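Local atomic coordinates of pyrethroid hydrolase (Sphingobium faniae, PDB entry 5Y5R), a protein that hydrolyses the ester bond of pyrethroid insecticides such as cypermethrin and permethrin, releasing the cyclopropanecarboxylic acid and the alcohol. Residues Gly119-Gly124 / Gln210-Lys215; Glu153-Asp158 / Asp202-Ile207. All coordinates share one frame; numbering follows the deposited sequence.

Contact 1 (Gly119-Gly124 / Gln210-Lys215); sequences GEPNRG and QRQMQK
Q212, reaching out from helix 207-216, lays its side chain across P121 and N122 of the loop that joins helices 113-116 and 126-131. Its CG stands opposite its own backbone N (chi1 -171°), which carries the chain off the helix towards the loop, and the bend at chi2 (71°) then turns the amide across the loop residues. The tight part lies here. N122 ND2 donates to Q212 OE1 at 2.7 Å in a nearly straight bond (N-H...O 166°); the acceptor lies close to the plane of the N122 amide, whereas the donor is tilted from the Q212 carbonyl plane. Beside this bond the Q212 methylene CG rests 3.5 Å from P121 O, and P121 CG, on the ring that follows a cis peptide, comes within 3.6 Å of Q212 NE2. The same P121 O takes a hydrogen bond from R123 NH1, at 3.2 Å and in the carbonyl plane. E216, one turn further along the helix, receives both R123 NH2 in a salt bridge and Q212 NE2 in a hydrogen bond, so loop and helix share a carboxylate. An alanine in place of Q212 would probably leave N122 ND2 without its acceptor and open a gap beside P121. Q212 is buried, whereas P121 and N122 remain largely exposed to solvent; the looser part is at R123, whose NH1 comes no closer than 4.2 Å to Q212 CG. Away from the substrate pocket, the contact joins a loop inserted after core strand 95-101 to a helix flanking the central parallel sheet of the alpha/beta hydrolase fold.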
ATOM      1  N   GLY A 119      -0.758 -20.797  -5.157  1.00 23.70           N
ATOM      2  CA  GLY A 119       0.169 -21.059  -6.235  1.00 25.92           C
ATOM      3  C   GLY A 119       1.535 -21.386  -5.681  1.00 24.53           C
ATOM      4  O   GLY A 119       1.767 -21.378  -4.467  1.00 26.35           O
ATOM      5  N   GLU A 120       2.419 -21.750  -6.597  1.00 26.50           N
ATOM      6  CA  GLU A 120       3.807 -22.062  -6.232  1.00 25.66           C
ATOM      7  C   GLU A 120       4.773 -21.293  -7.082  1.00 25.72           C
ATOM      8  O   GLU A 120       4.523 -21.050  -8.260  1.00 28.50           O
ATOM      9  CB  GLU A 120       4.093 -23.571  -6.323  1.00 27.92           C
ATOM     10  CG  GLU A 120       3.312 -24.365  -5.337  1.00 29.34           C
ATOM     11  CD  GLU A 120       3.728 -24.027  -3.907  1.00 34.67           C
ATOM     12  OE1 GLU A 120       2.827 -24.021  -3.036  1.00 30.03           O
ATOM     13  OE2 GLU A 120       4.916 -23.641  -3.686  1.00 34.23           O
ATOM     14  N   PRO A 121       5.894 -20.877  -6.470  1.00 30.33           N
ATOM     15  CA  PRO A 121       6.164 -21.066  -5.036  1.00 26.88           C
ATOM     16  C   PRO A 121       5.797 -19.837  -4.177  1.00 21.47           C
ATOM     17  O   PRO A 121       5.774 -18.737  -4.699  1.00 16.10           O
ATOM     18  CB  PRO A 121       7.659 -21.309  -5.005  1.00 27.27           C
ATOM     19  CG  PRO A 121       8.163 -20.403  -6.104  1.00 29.94           C
ATOM     20  CD  PRO A 121       7.085 -20.399  -7.190  1.00 26.27           C
ATOM     21  N   ASN A 122       5.524 -20.066  -2.895  1.00 23.71           N
ATOM     22  CA  ASN A 122       5.343 -19.009  -1.905  1.00 22.15           C
ATOM     23  C   ASN A 122       4.378 -17.948  -2.421  1.00 19.91           C
ATOM     24  O   ASN A 122       4.671 -16.752  -2.439  1.00 19.67           O
ATOM     25  CB  ASN A 122       6.688 -18.399  -1.531  1.00 20.98           C
ATOM     26  CG  ASN A 122       7.634 -19.408  -0.922  1.00 19.86           C
ATOM     27  OD1 ASN A 122       7.289 -20.131   0.005  1.00 17.13           O
ATOM     28  ND2 ASN A 122       8.832 -19.505  -1.497  1.00 25.96           N
ATOM     29  N   ARG A 123       3.217 -18.413  -2.859  1.00 22.75           N
ATOM     30  CA  ARG A 123       2.126 -17.550  -3.290  1.00 23.26           C
ATOM     31  C   ARG A 123       0.908 -17.916  -2.464  1.00 18.93           C
ATOM     32  O   ARG A 123       0.720 -19.081  -2.128  1.00 20.25           O
ATOM     33  CB  ARG A 123       1.800 -17.720  -4.785  1.00 20.89           C
ATOM     34  CG  ARG A 123       2.924 -17.317  -5.692  1.00 25.85           C
ATOM     35  CD  ARG A 123       2.782 -17.911  -7.046  1.00 23.17           C
ATOM     36  NE  ARG A 123       3.272 -16.998  -8.076  1.00 23.35           N
ATOM     37  CZ  ARG A 123       4.549 -16.677  -8.264  1.00 21.67           C
ATOM     38  NH1 ARG A 123       5.492 -17.196  -7.490  1.00 23.58           N
ATOM     39  NH2 ARG A 123       4.878 -15.842  -9.231  1.00 18.78           N
ATOM     40  N   GLY A 124       0.085 -16.914  -2.149  1.00 25.61           N
ATOM     41  CA  GLY A 124      -1.169 -17.057  -1.414  1.00 20.34           C
ATOM     42  C   GLY A 124      -1.349 -16.228  -0.155  1.00 20.57           C
ATOM     43  O   GLY A 124      -0.542 -16.235   0.777  1.00 15.48           O
ATOM     44  N   GLN A 210       6.011 -12.096   0.962  1.00 12.76           N
ATOM     45  CA  GLN A 210       6.721 -10.836   0.867  1.00 14.86           C
ATOM     46  C   GLN A 210       8.075 -11.043   0.229  1.00 16.46           C
ATOM     47  O   GLN A 210       8.433 -10.351  -0.729  1.00 16.30           O
ATOM     48  CB  GLN A 210       6.868 -10.227   2.256  1.00 16.60           C
ATOM     49  CG  GLN A 210       5.575  -9.694   2.818  1.00 16.61           C
ATOM     50  CD  GLN A 210       5.726  -9.241   4.232  1.00 22.89           C
ATOM     51  OE1 GLN A 210       6.402  -8.229   4.516  1.00 19.26           O
ATOM     52  NE2 GLN A 210       5.145 -10.005   5.149  1.00 18.00           N
ATOM     53  N   ARG A 211       8.845 -12.005   0.750  1.00 12.23           N
ATOM     54  CA  ARG A 211      10.201 -12.201   0.227  1.00 21.58           C
ATOM     55  C   ARG A 211      10.192 -12.788  -1.181  1.00 19.91           C
ATOM     56  O   ARG A 211      11.134 -12.556  -1.951  1.00 20.45           O
ATOM     57  CB  ARG A 211      11.033 -13.088   1.172  1.00 18.27           C
ATOM     58  CG  ARG A 211      11.332 -12.436   2.525  1.00 21.99           C
ATOM     59  CD  ARG A 211      11.881 -13.351   3.626  1.00 22.04           C
ATOM     60  NE  ARG A 211      12.250 -12.539   4.790  1.00 23.42           N
ATOM     61  CZ  ARG A 211      12.590 -12.973   6.006  1.00 22.84           C
ATOM     62  NH1 ARG A 211      12.857 -12.084   6.956  1.00 19.48           N
ATOM     63  NH2 ARG A 211      12.655 -14.258   6.299  1.00 15.34           N
ATOM     64  N   GLN A 212       9.147 -13.547  -1.526  1.00 20.48           N
ATOM     65  CA  GLN A 212       9.028 -14.102  -2.867  1.00 20.22           C
ATOM     66  C   GLN A 212       8.779 -12.999  -3.878  1.00 20.37           C
ATOM     67  O   GLN A 212       9.328 -13.013  -4.988  1.00 21.53           O
ATOM     68  CB  GLN A 212       7.903 -15.150  -2.876  1.00 16.24           C
ATOM     69  CG  GLN A 212       7.801 -15.968  -4.143  1.00 22.10           C
ATOM     70  CD  GLN A 212       8.961 -16.929  -4.272  1.00 29.51           C
ATOM     71  OE1 GLN A 212       9.381 -17.541  -3.286  1.00 27.76           O
ATOM     72  NE2 GLN A 212       9.477 -17.075  -5.482  1.00 24.01           N
HETATM   73  N   MSE A 213       7.992 -12.002  -3.499  1.00 21.87           N
HETATM   74  CA  MSE A 213       7.766 -10.869  -4.369  1.00 19.89           C
HETATM   75  C   MSE A 213       9.042 -10.063  -4.611  1.00 21.66           C
HETATM   76  O   MSE A 213       9.343  -9.703  -5.750  1.00 21.66           O
HETATM   77  CB  MSE A 213       6.654  -9.994  -3.788  1.00 17.15           C
HETATM   78  CG  MSE A 213       5.317 -10.680  -3.979  1.00 20.07           C
HETATM   79 SE   MSE A 213       3.775  -9.634  -3.394  0.71 32.24          SE
HETATM   80  CE  MSE A 213       4.148  -9.531  -1.515  1.00 13.33           C
ATOM     81  N   GLN A 214       9.792  -9.772  -3.546  1.00 21.16           N
ATOM     82  CA  GLN A 214      11.101  -9.141  -3.751  1.00 26.48           C
ATOM     83  C   GLN A 214      11.958  -9.971  -4.695  1.00 21.00           C
ATOM     84  O   GLN A 214      12.545  -9.442  -5.645  1.00 21.85           O
ATOM     85  CB  GLN A 214      11.827  -8.952  -2.417  1.00 23.62           C
ATOM     86  CG  GLN A 214      11.101  -8.054  -1.485  1.00 21.60           C
ATOM     87  CD  GLN A 214      11.636  -8.125  -0.085  1.00 24.77           C
ATOM     88  OE1 GLN A 214      12.768  -7.711   0.200  1.00 28.95           O
ATOM     89  NE2 GLN A 214      10.833  -8.658   0.803  1.00 19.06           N
ATOM     90  N   LYS A 215      11.960 -11.286  -4.496  1.00 23.89           N
ATOM     91  CA  LYS A 215      12.818 -12.171  -5.273  1.00 27.97           C
ATOM     92  C   LYS A 215      12.481 -12.130  -6.764  1.00 34.88           C
ATOM     93  O   LYS A 215      13.381 -12.255  -7.608  1.00 29.28           O
ATOM     94  CB  LYS A 215      12.712 -13.595  -4.719  1.00 30.36           C
ATOM     95  CG  LYS A 215      13.509 -14.611  -5.480  1.00 32.47           C
ATOM     96  CD  LYS A 215      13.513 -15.980  -4.826  1.00 36.23           C
ATOM     97  CE  LYS A 215      14.838 -16.684  -5.160  1.00 38.61           C
ATOM     98  NZ  LYS A 215      14.921 -17.039  -6.604  1.00 42.91           N
TER

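Contact 2 (Glu153-Asp158 / Asp202-Ile207); sequences EVFMGD and DVVLPI. With 8NL ((2-methyl-3-phenyl-phenyl)methyl (1~{S})-3-[(~{E})-2-chloranyl-3,3,3-tris(fluoranyl)prop-1-enyl]-2,2-dimethyl-cyclopropane-1-carboxylate), chain G.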
ATOM      1  N   GLU A 153      -8.100  -9.722  15.113  1.00 20.63           N
ATOM      2  CA  GLU A 153      -6.822 -10.333  15.450  1.00 23.33           C
ATOM      3  C   GLU A 153      -5.972 -10.586  14.222  1.00 16.93           C
ATOM      4  O   GLU A 153      -4.750 -10.710  14.362  1.00 25.81           O
ATOM      5  CB  GLU A 153      -6.976 -11.635  16.225  1.00 22.00           C
ATOM      6  CG  GLU A 153      -7.761 -12.691  15.556  1.00 21.17           C
ATOM      7  CD  GLU A 153      -8.163 -13.793  16.511  1.00 23.04           C
ATOM      8  OE1 GLU A 153      -8.118 -13.609  17.749  1.00 30.93           O
ATOM      9  OE2 GLU A 153      -8.480 -14.880  16.020  1.00 22.86           O
ATOM     10  N   VAL A 154      -6.587 -10.713  13.043  1.00 20.93           N
ATOM     11  CA  VAL A 154      -5.859 -10.961  11.789  1.00 19.80           C
ATOM     12  C   VAL A 154      -5.342  -9.665  11.168  1.00 20.86           C
ATOM     13  O   VAL A 154      -4.163  -9.563  10.799  1.00 17.07           O
ATOM     14  CB  VAL A 154      -6.748 -11.745  10.801  1.00 17.68           C
ATOM     15  CG1 VAL A 154      -6.175 -11.776   9.451  1.00 16.52           C
ATOM     16  CG2 VAL A 154      -6.948 -13.175  11.287  1.00 17.57           C
ATOM     17  N   PHE A 155      -6.228  -8.686  10.969  1.00 19.39           N
ATOM     18  CA  PHE A 155      -5.877  -7.447  10.292  1.00 16.36           C
ATOM     19  C   PHE A 155      -5.506  -6.284  11.208  1.00 20.48           C
ATOM     20  O   PHE A 155      -4.768  -5.409  10.760  1.00 17.01           O
ATOM     21  CB  PHE A 155      -7.039  -6.982   9.421  1.00 22.53           C
ATOM     22  CG  PHE A 155      -7.307  -7.852   8.232  1.00 22.06           C
ATOM     23  CD1 PHE A 155      -6.620  -7.650   7.050  1.00 20.57           C
ATOM     24  CD2 PHE A 155      -8.281  -8.859   8.290  1.00 25.92           C
ATOM     25  CE1 PHE A 155      -6.897  -8.405   5.934  1.00 21.22           C
ATOM     26  CE2 PHE A 155      -8.542  -9.654   7.173  1.00 22.27           C
ATOM     27  CZ  PHE A 155      -7.848  -9.411   5.990  1.00 19.32           C
HETATM   28  N   MSE A 156      -6.074  -6.190  12.416  1.00 25.96           N
HETATM   29  CA  MSE A 156      -5.940  -4.996  13.304  1.00 22.65           C
HETATM   30  C   MSE A 156      -5.258  -5.326  14.637  1.00 23.40           C
HETATM   31  O   MSE A 156      -5.443  -4.640  15.654  1.00 28.40           O
HETATM   32  CB  MSE A 156      -7.311  -4.378  13.623  1.00 22.80           C
HETATM   33  CG  MSE A 156      -8.177  -3.939  12.428  1.00 27.00           C
HETATM   34 SE   MSE A 156     -10.117  -3.943  12.874  1.00 47.24          SE
HETATM   35  CE  MSE A 156     -10.624  -5.593  11.872  1.00 20.61           C
ATOM     36  N   GLY A 157      -4.499  -6.416  14.649  1.00 23.22           N
ATOM     37  CA  GLY A 157      -3.785  -6.814  15.842  1.00 24.16           C
ATOM     38  C   GLY A 157      -2.734  -5.816  16.288  1.00 27.90           C
ATOM     39  O   GLY A 157      -2.317  -5.854  17.448  1.00 22.13           O
ATOM     40  N   ASP A 158      -2.221  -5.002  15.359  1.00 29.70           N
ATOM     41  CA  ASP A 158      -1.222  -3.973  15.641  1.00 24.47           C
ATOM     42  C   ASP A 158      -1.799  -2.713  16.263  1.00 30.61           C
ATOM     43  O   ASP A 158      -1.014  -1.804  16.581  1.00 31.78           O
ATOM     44  CB  ASP A 158      -0.456  -3.578  14.385  1.00 26.33           C
ATOM     45  CG  ASP A 158       0.458  -4.678  13.887  1.00 23.77           C
ATOM     46  OD1 ASP A 158       1.636  -4.713  14.317  1.00 25.74           O
ATOM     47  OD2 ASP A 158       0.011  -5.490  13.062  1.00 28.59           O
ATOM     48  N   ASP A 202       3.571 -10.679   9.816  1.00 21.25           N
ATOM     49  CA  ASP A 202       2.324 -10.529   9.089  1.00 20.28           C
ATOM     50  C   ASP A 202       1.725 -11.909   8.751  1.00 23.42           C
ATOM     51  O   ASP A 202       2.427 -12.806   8.266  1.00 16.35           O
ATOM     52  CB  ASP A 202       2.576  -9.682   7.836  1.00 18.72           C
ATOM     53  CG  ASP A 202       1.278  -9.145   7.208  1.00 22.05           C
ATOM     54  OD1 ASP A 202       0.194  -9.761   7.401  1.00 22.64           O
ATOM     55  OD2 ASP A 202       1.335  -8.081   6.556  1.00 22.25           O
ATOM     56  N   VAL A 203       0.438 -12.097   9.057  1.00 20.48           N
ATOM     57  CA  VAL A 203      -0.276 -13.317   8.684  1.00 23.36           C
ATOM     58  C   VAL A 203      -1.286 -13.103   7.565  1.00 22.85           C
ATOM     59  O   VAL A 203      -1.782 -14.100   6.999  1.00 21.63           O
ATOM     60  CB  VAL A 203      -0.968 -13.979   9.894  1.00 23.37           C
ATOM     61  CG1 VAL A 203       0.063 -14.402  10.950  1.00 27.59           C
ATOM     62  CG2 VAL A 203      -2.081 -13.096  10.459  1.00 25.24           C
ATOM     63  N   VAL A 204      -1.615 -11.859   7.235  1.00 19.75           N
ATOM     64  CA  VAL A 204      -2.367 -11.559   6.019  1.00 21.44           C
ATOM     65  C   VAL A 204      -1.494 -11.844   4.806  1.00 24.60           C
ATOM     66  O   VAL A 204      -1.776 -12.734   3.992  1.00 15.77           O
ATOM     67  CB  VAL A 204      -2.808 -10.084   6.049  1.00 24.48           C
ATOM     68  CG1 VAL A 204      -3.479  -9.642   4.753  1.00 23.86           C
ATOM     69  CG2 VAL A 204      -3.678  -9.822   7.259  1.00 20.89           C
ATOM     70  N   LEU A 205      -0.352 -11.174   4.750  1.00 18.16           N
ATOM     71  CA  LEU A 205       0.636 -11.357   3.703  1.00 20.32           C
ATOM     72  C   LEU A 205       1.891 -11.950   4.341  1.00 17.83           C
ATOM     73  O   LEU A 205       2.693 -11.210   4.932  1.00 18.31           O
ATOM     74  CB  LEU A 205       0.943 -10.023   3.032  1.00 21.05           C
ATOM     75  CG  LEU A 205       2.000 -10.058   1.938  1.00 20.17           C
ATOM     76  CD1 LEU A 205       1.462 -10.832   0.796  1.00 15.48           C
ATOM     77  CD2 LEU A 205       2.301  -8.659   1.526  1.00 18.49           C
ATOM     78  N   PRO A 206       2.071 -13.272   4.295  1.00 15.89           N
ATOM     79  CA  PRO A 206       3.152 -13.921   5.053  1.00 19.59           C
ATOM     80  C   PRO A 206       4.535 -13.483   4.577  1.00 14.87           C
ATOM     81  O   PRO A 206       4.726 -13.077   3.428  1.00 20.05           O
ATOM     82  CB  PRO A 206       2.916 -15.420   4.791  1.00 20.84           C
ATOM     83  CG  PRO A 206       1.462 -15.501   4.360  1.00 17.59           C
ATOM     84  CD  PRO A 206       1.180 -14.242   3.633  1.00 19.12           C
ATOM     85  N   ILE A 207       5.504 -13.518   5.492  1.00 17.88           N
ATOM     86  CA  ILE A 207       6.849 -13.050   5.129  1.00 18.30           C
ATOM     87  C   ILE A 207       7.427 -13.857   3.972  1.00 13.84           C
ATOM     88  O   ILE A 207       8.184 -13.331   3.168  1.00 17.15           O
ATOM     89  CB  ILE A 207       7.793 -13.087   6.344  1.00 22.14           C
ATOM     90  CG1 ILE A 207       9.104 -12.353   6.013  1.00 18.63           C
ATOM     91  CG2 ILE A 207       8.063 -14.504   6.703  1.00 14.66           C
ATOM     92  CD1 ILE A 207       8.885 -10.970   5.494  1.00 17.66           C
TER
HETATM   93  C   8NL G 301      -8.611  -5.040   4.757  1.00 19.02           C
HETATM   94  C8  8NL G 301     -10.860  -3.662   7.840  1.00 19.77           C
HETATM   95  C9  8NL G 301     -12.195  -3.895   8.158  1.00 20.80           C
HETATM   96  C10 8NL G 301     -12.696  -5.190   8.172  1.00 20.64           C
HETATM   97  C11 8NL G 301     -11.806  -6.215   7.860  1.00 26.29           C
HETATM   98  C12 8NL G 301     -10.471  -5.961   7.546  1.00 16.22           C
HETATM   99  C13 8NL G 301      -5.729  -4.119   4.433  1.00 20.51           C
HETATM  100  O   8NL G 301      -5.544  -5.414   3.814  1.00 26.62           O
HETATM  101 CL   8NL G 301      -6.250 -11.129  -0.419  1.00 67.16          CL
HETATM  102  C21 8NL G 301      -6.100  -9.474   0.177  1.00 36.44           C
HETATM  103  C22 8NL G 301      -7.371  -8.746   0.545  1.00 35.78           C
HETATM  104  F2  8NL G 301      -7.442  -8.684   1.863  1.00 35.82           F
HETATM  105  F1  8NL G 301      -7.444  -7.534   0.030  1.00 42.35           F
HETATM  106  F   8NL G 301      -8.377  -9.452   0.072  1.00 31.88           F
HETATM  107  C20 8NL G 301      -4.891  -8.933   0.336  1.00 29.03           C
HETATM  108  C16 8NL G 301      -4.719  -7.508   0.813  1.00 32.58           C
HETATM  109  C17 8NL G 301      -3.250  -7.364   1.195  1.00 26.84           C
HETATM  110  C18 8NL G 301      -2.970  -6.607  -0.096  1.00 31.23           C
HETATM  111  C19 8NL G 301      -2.512  -8.707   1.319  1.00 27.14           C
HETATM  112  C15 8NL G 301      -4.370  -7.107   2.243  1.00 32.19           C
HETATM  113  C14 8NL G 301      -4.856  -5.681   2.517  1.00 26.42           C
HETATM  114  O1  8NL G 301      -4.735  -4.808   1.656  1.00 24.06           O
HETATM  115  C2  8NL G 301      -6.546  -4.034   5.733  1.00 21.85           C
HETATM  116  C3  8NL G 301      -5.896  -3.461   6.818  1.00 21.87           C
HETATM  117  C4  8NL G 301      -6.514  -3.317   8.060  1.00 17.32           C
HETATM  118  C5  8NL G 301      -7.837  -3.714   8.230  1.00 20.19           C
HETATM  119  C6  8NL G 301      -8.539  -4.296   7.182  1.00 21.04           C
HETATM  120  C1  8NL G 301      -7.891  -4.444   5.922  1.00 20.50           C
HETATM  121  C7  8NL G 301      -9.974  -4.673   7.512  1.00 18.30           C
HETATM  122  O   HOH W   1      -1.022 -10.161  10.853  1.00 26.08           O
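An apolar contact, bridged by one water, packs V154 and F155 at the end of helix 148-155 against V203 and V204 in the loop that follows core strand 194-199. V204 CG2 does most of the touching: it lies 3.9 Å from V154 CG1 and also meets V154 O. The same methyl makes an off-centre CH-pi contact with F155, 4.1 Å from the ring centroid and 30° off the normal. V203 is the more exposed valine, its CG2 only loosely against V154 CG1. Between the backbones, the water donates to V154 O and accepts from V203 N at 3.0 Å, tying together two polar groups that do not bond directly.

In the alpha/beta hydrolase fold this loop carries the acid of the catalytic triad, and D202 and H230 probably form the charge relay system of this enzyme. D202 OD1 accepts from L205 N at 3.1 Å in an Asx motif, met from above the carboxylate plane, and more weakly from V204 N. Its OD2 receives bonds from H230 ND1 and T102 OG1, so the carboxylate is gripped at both oxygens.

The pyrethroid 8NL lies along the pocket side of the contact. Its C12, in the terminal phenyl, sits over one face of the F155 ring, 3.7 Å above the plane and offset toward the rim, while F155 CB approaches C5 of its central ring. The two methyls of V204 divide the work: with chi1 at 174°, CG1 is directed to the cyclopropane, 3.7 Å from 8NL C15, as CG2 faces the helix. L131 and A128 of helix 126-131 also touch F155.

How the contacts relate
Contact 1 lies partly at the surface and contact 2 is buried beside the substrate, their centres 16 Å apart, and the chemistry follows the place: an amide-amide hydrogen bond and a shared carboxylate in the first, aliphatic and aromatic groups with one bridging water in the second. Each sets a segment from the region between core strands 95-101 and 194-199 against the chain following strand 194-199. There 202-207 runs into helix 207-216, which begins within contact 2 and bears one side of contact 1. The two also touch: Q210 NE2 probably bonds to L205 O at 2.7 Å, and M213 CE packs on L205 CD2, joining helix to acid-bearing loop.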